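Local coordinates for ADP-ribosylating toxin CARDS (Mycoplasma pneumoniae, PDB 4TLV), which transfers the ADP-ribosyl group of NAD+ to multiple target proteins in vitro and causes vacuolation of mammalian cells, at residues L100-R104 / R115-Q119. Residues are numbered along the deposited sequence; the frame is centred on the assembly and turned at random.
Sequences LDLMR and REMAQ. With GOL (glycerol), chain J.
Two like-charged guanidinium groups, those of Arg104 and Arg115, lie flat on each other, their centres 3.6 Å apart and their planes only 15° from parallel. NH1 of Arg104 sits over the middle of the Arg115 group, 3.3 Å from its CZ. Each plane is pinned at its edge by an acceptor from the facing segment. NH1 of Arg104 donates to OE1 of Gln119 at 2.9 Å, a bond that lies in both the guanidinium and the carbonyl plane and meets a lone pair. NH1 of Arg115 reaches the main-chain O of Met103 at 3.2 Å, within its own guanidinium plane but well above the carbonyl plane. Bends at chi2 and chi3 fold the Arg104 chain back over Arg115, whereas the extended Gln119 carries its amide out to the same site. A glycerol, probably from the crystallisation liquor, accepts hydrogen bonds from both arginines, its O1 lying 3.0 Å from NE of Arg115; one water links Arg115 NH1 to Arg104 O.

Next to the polar group, Met103 and Ala118 meet through apolar atoms in a short, tight contact, SD to CB 3.2 Å, and CE of Met103 lies near CG of Gln119. The axes of segments 100-104 and 115-119 run nearly antiparallel, at 157°; their parent helices, 92-104 and 115-126, belong to the mono-ADP-ribosyltransferase domain and are joined through strand 108-110. Tyr549 O, which accepts from Arg104 NH2, and Tyr527, which touches the Arg104 side chain, bring the D3 domain against this site. With neutral oxygens supplied around their edges, and Glu522 hydrogen-bonded to the glycerol through OE2 while OE1 makes a long, weak ion pair with Arg104 NH2, the two cations can probably stack despite their mutual repulsion.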
ATOM      1  N   LEU A 100       2.057  16.750   7.152  1.00 13.00           N
ATOM      2  CA  LEU A 100       0.998  16.665   8.157  1.00 15.38           C
ATOM      3  C   LEU A 100       1.552  17.020   9.539  1.00 16.81           C
ATOM      4  O   LEU A 100       0.979  17.836  10.258  1.00 16.90           O
ATOM      5  CB  LEU A 100       0.383  15.264   8.189  1.00 15.50           C
ATOM      6  CG  LEU A 100      -0.629  15.094   9.329  1.00 15.11           C
ATOM      7  CD1 LEU A 100      -1.866  15.955   9.101  1.00 14.19           C
ATOM      8  CD2 LEU A 100      -0.992  13.599   9.451  1.00 15.12           C
ATOM      9  N   ASP A 101       2.665  16.390   9.900  1.00 15.58           N
ATOM     10  CA  ASP A 101       3.365  16.675  11.145  1.00 15.78           C
ATOM     11  C   ASP A 101       3.612  18.187  11.282  1.00 16.66           C
ATOM     12  O   ASP A 101       3.193  18.798  12.255  1.00 19.41           O
ATOM     13  CB  ASP A 101       4.684  15.901  11.144  1.00 14.42           C
ATOM     14  CG  ASP A 101       5.543  16.171  12.362  1.00 20.67           C
ATOM     15  OD1 ASP A 101       5.001  16.501  13.438  1.00 21.63           O
ATOM     16  OD2 ASP A 101       6.780  16.010  12.246  1.00 17.79           O
ATOM     17  N   LEU A 102       4.273  18.789  10.300  1.00 15.25           N
ATOM     18  CA  LEU A 102       4.549  20.222  10.362  1.00 17.82           C
ATOM     19  C   LEU A 102       3.265  21.050  10.534  1.00 18.57           C
ATOM     20  O   LEU A 102       3.229  21.986  11.334  1.00 20.12           O
ATOM     21  CB  LEU A 102       5.342  20.678   9.142  1.00 16.06           C
ATOM     22  CG  LEU A 102       6.739  20.042   9.030  1.00 16.59           C
ATOM     23  CD1 LEU A 102       7.315  20.311   7.680  1.00 20.29           C
ATOM     24  CD2 LEU A 102       7.669  20.547  10.134  1.00 21.88           C
ATOM     25  N   MET A 103       2.217  20.712   9.786  1.00 17.33           N
ATOM     26  CA  MET A 103       0.937  21.400   9.914  1.00 15.94           C
ATOM     27  C   MET A 103       0.332  21.261  11.310  1.00 21.50           C
ATOM     28  O   MET A 103      -0.187  22.232  11.854  1.00 19.13           O
ATOM     29  CB  MET A 103      -0.056  20.946   8.835  1.00 20.60           C
ATOM     30  CG  MET A 103       0.370  21.366   7.430  1.00 18.10           C
ATOM     31  SD  MET A 103      -0.906  21.046   6.201  1.00 23.55           S
ATOM     32  CE  MET A 103      -1.304  19.342   6.574  1.00 20.55           C
ATOM     33  N   ARG A 104       0.393  20.068  11.899  1.00 15.38           N
ATOM     34  CA  ARG A 104      -0.177  19.886  13.230  1.00 16.09           C
ATOM     35  C   ARG A 104       0.641  20.633  14.289  1.00 20.32           C
ATOM     36  O   ARG A 104       0.093  21.063  15.298  1.00 19.07           O
ATOM     37  CB  ARG A 104      -0.257  18.412  13.629  1.00 15.58           C
ATOM     38  CG  ARG A 104      -1.182  17.551  12.767  1.00 15.42           C
ATOM     39  CD  ARG A 104      -2.576  18.155  12.562  1.00 16.64           C
ATOM     40  NE  ARG A 104      -3.308  18.434  13.809  1.00 18.06           N
ATOM     41  CZ  ARG A 104      -4.549  18.914  13.843  1.00 20.45           C
ATOM     42  NH1 ARG A 104      -5.197  19.149  12.715  1.00 18.39           N
ATOM     43  NH2 ARG A 104      -5.151  19.158  15.005  1.00 21.12           N
ATOM     44  N   ARG A 115      -5.048  24.591   6.353  1.00 15.08           N
ATOM     45  CA  ARG A 115      -4.758  23.265   6.877  1.00 17.92           C
ATOM     46  C   ARG A 115      -5.882  22.247   6.617  1.00 21.17           C
ATOM     47  O   ARG A 115      -5.609  21.090   6.306  1.00 18.36           O
ATOM     48  CB  ARG A 115      -4.417  23.312   8.361  1.00 16.10           C
ATOM     49  CG  ARG A 115      -4.034  21.934   8.919  1.00 19.23           C
ATOM     50  CD  ARG A 115      -3.519  22.027  10.322  1.00 18.91           C
ATOM     51  NE  ARG A 115      -4.585  22.248  11.299  1.00 22.30           N
ATOM     52  CZ  ARG A 115      -4.372  22.348  12.607  1.00 24.34           C
ATOM     53  NH1 ARG A 115      -3.144  22.242  13.092  1.00 23.57           N
ATOM     54  NH2 ARG A 115      -5.382  22.540  13.438  1.00 25.30           N
ATOM     55  N   GLU A 116      -7.131  22.674   6.748  1.00 18.68           N
ATOM     56  CA  GLU A 116      -8.257  21.780   6.483  1.00 22.71           C
ATOM     57  C   GLU A 116      -8.159  21.223   5.059  1.00 22.68           C
ATOM     58  O   GLU A 116      -8.293  20.018   4.844  1.00 17.65           O
ATOM     59  CB  GLU A 116      -9.600  22.493   6.702  1.00 26.61           C
ATOM     60  CG  GLU A 116     -10.825  21.602   6.453  1.00 34.55           C
ATOM     61  CD  GLU A 116     -12.163  22.338   6.616  1.00 52.04           C
ATOM     62  OE1 GLU A 116     -12.153  23.570   6.850  1.00 57.24           O
ATOM     63  OE2 GLU A 116     -13.225  21.680   6.508  1.00 48.95           O
ATOM     64  N   MET A 117      -7.906  22.097   4.093  1.00 17.67           N
ATOM     65  CA  MET A 117      -7.745  21.667   2.710  1.00 19.76           C
ATOM     66  C   MET A 117      -6.539  20.746   2.526  1.00 20.37           C
ATOM     67  O   MET A 117      -6.607  19.766   1.784  1.00 16.31           O
ATOM     68  CB  MET A 117      -7.598  22.879   1.787  1.00 22.11           C
ATOM     69  CG  MET A 117      -8.829  23.758   1.712  1.00 21.42           C
ATOM     70  SD  MET A 117      -8.481  25.318   0.858  1.00 32.26           S
ATOM     71  CE  MET A 117      -8.051  24.766  -0.805  1.00 31.80           C
ATOM     72  N   ALA A 118      -5.425  21.071   3.181  1.00 17.73           N
ATOM     73  CA  ALA A 118      -4.227  20.248   3.047  1.00 18.55           C
ATOM     74  C   ALA A 118      -4.486  18.848   3.597  1.00 16.89           C
ATOM     75  O   ALA A 118      -4.019  17.851   3.039  1.00 16.11           O
ATOM     76  CB  ALA A 118      -3.038  20.893   3.755  1.00 16.30           C
ATOM     77  N   GLN A 119      -5.226  18.771   4.697  1.00 12.89           N
ATOM     78  CA  GLN A 119      -5.546  17.476   5.293  1.00 15.13           C
ATOM     79  C   GLN A 119      -6.470  16.627   4.407  1.00 16.66           C
ATOM     80  O   GLN A 119      -6.396  15.390   4.421  1.00 13.59           O
ATOM     81  CB  GLN A 119      -6.096  17.647   6.723  1.00 14.05           C
ATOM     82  CG  GLN A 119      -4.970  18.064   7.681  1.00 15.35           C
ATOM     83  CD  GLN A 119      -5.464  18.454   9.052  1.00 19.00           C
ATOM     84  OE1 GLN A 119      -4.533  18.743   9.948  1.00 19.21           O
ATOM     85  NE2 GLN A 119      -6.678  18.491   9.307  1.00 21.56           N
TER
HETATM   86  C1  GOL J 604      -8.226  22.157  12.045  0.89 35.56           C
HETATM   87  O1  GOL J 604      -7.510  21.994  10.838  0.89 31.86           O
HETATM   88  C2  GOL J 604      -8.922  20.856  12.436  0.89 36.11           C
HETATM   89  O2  GOL J 604      -8.152  19.748  12.026  0.89 35.00           O
HETATM   90  C3  GOL J 604      -9.075  20.803  13.947  0.89 37.44           C
HETATM   91  O3  GOL J 604      -7.871  20.357  14.533  0.89 29.03           O
HETATM   92  O   HOH W   1      -2.569  21.913  16.054  1.00 24.80           O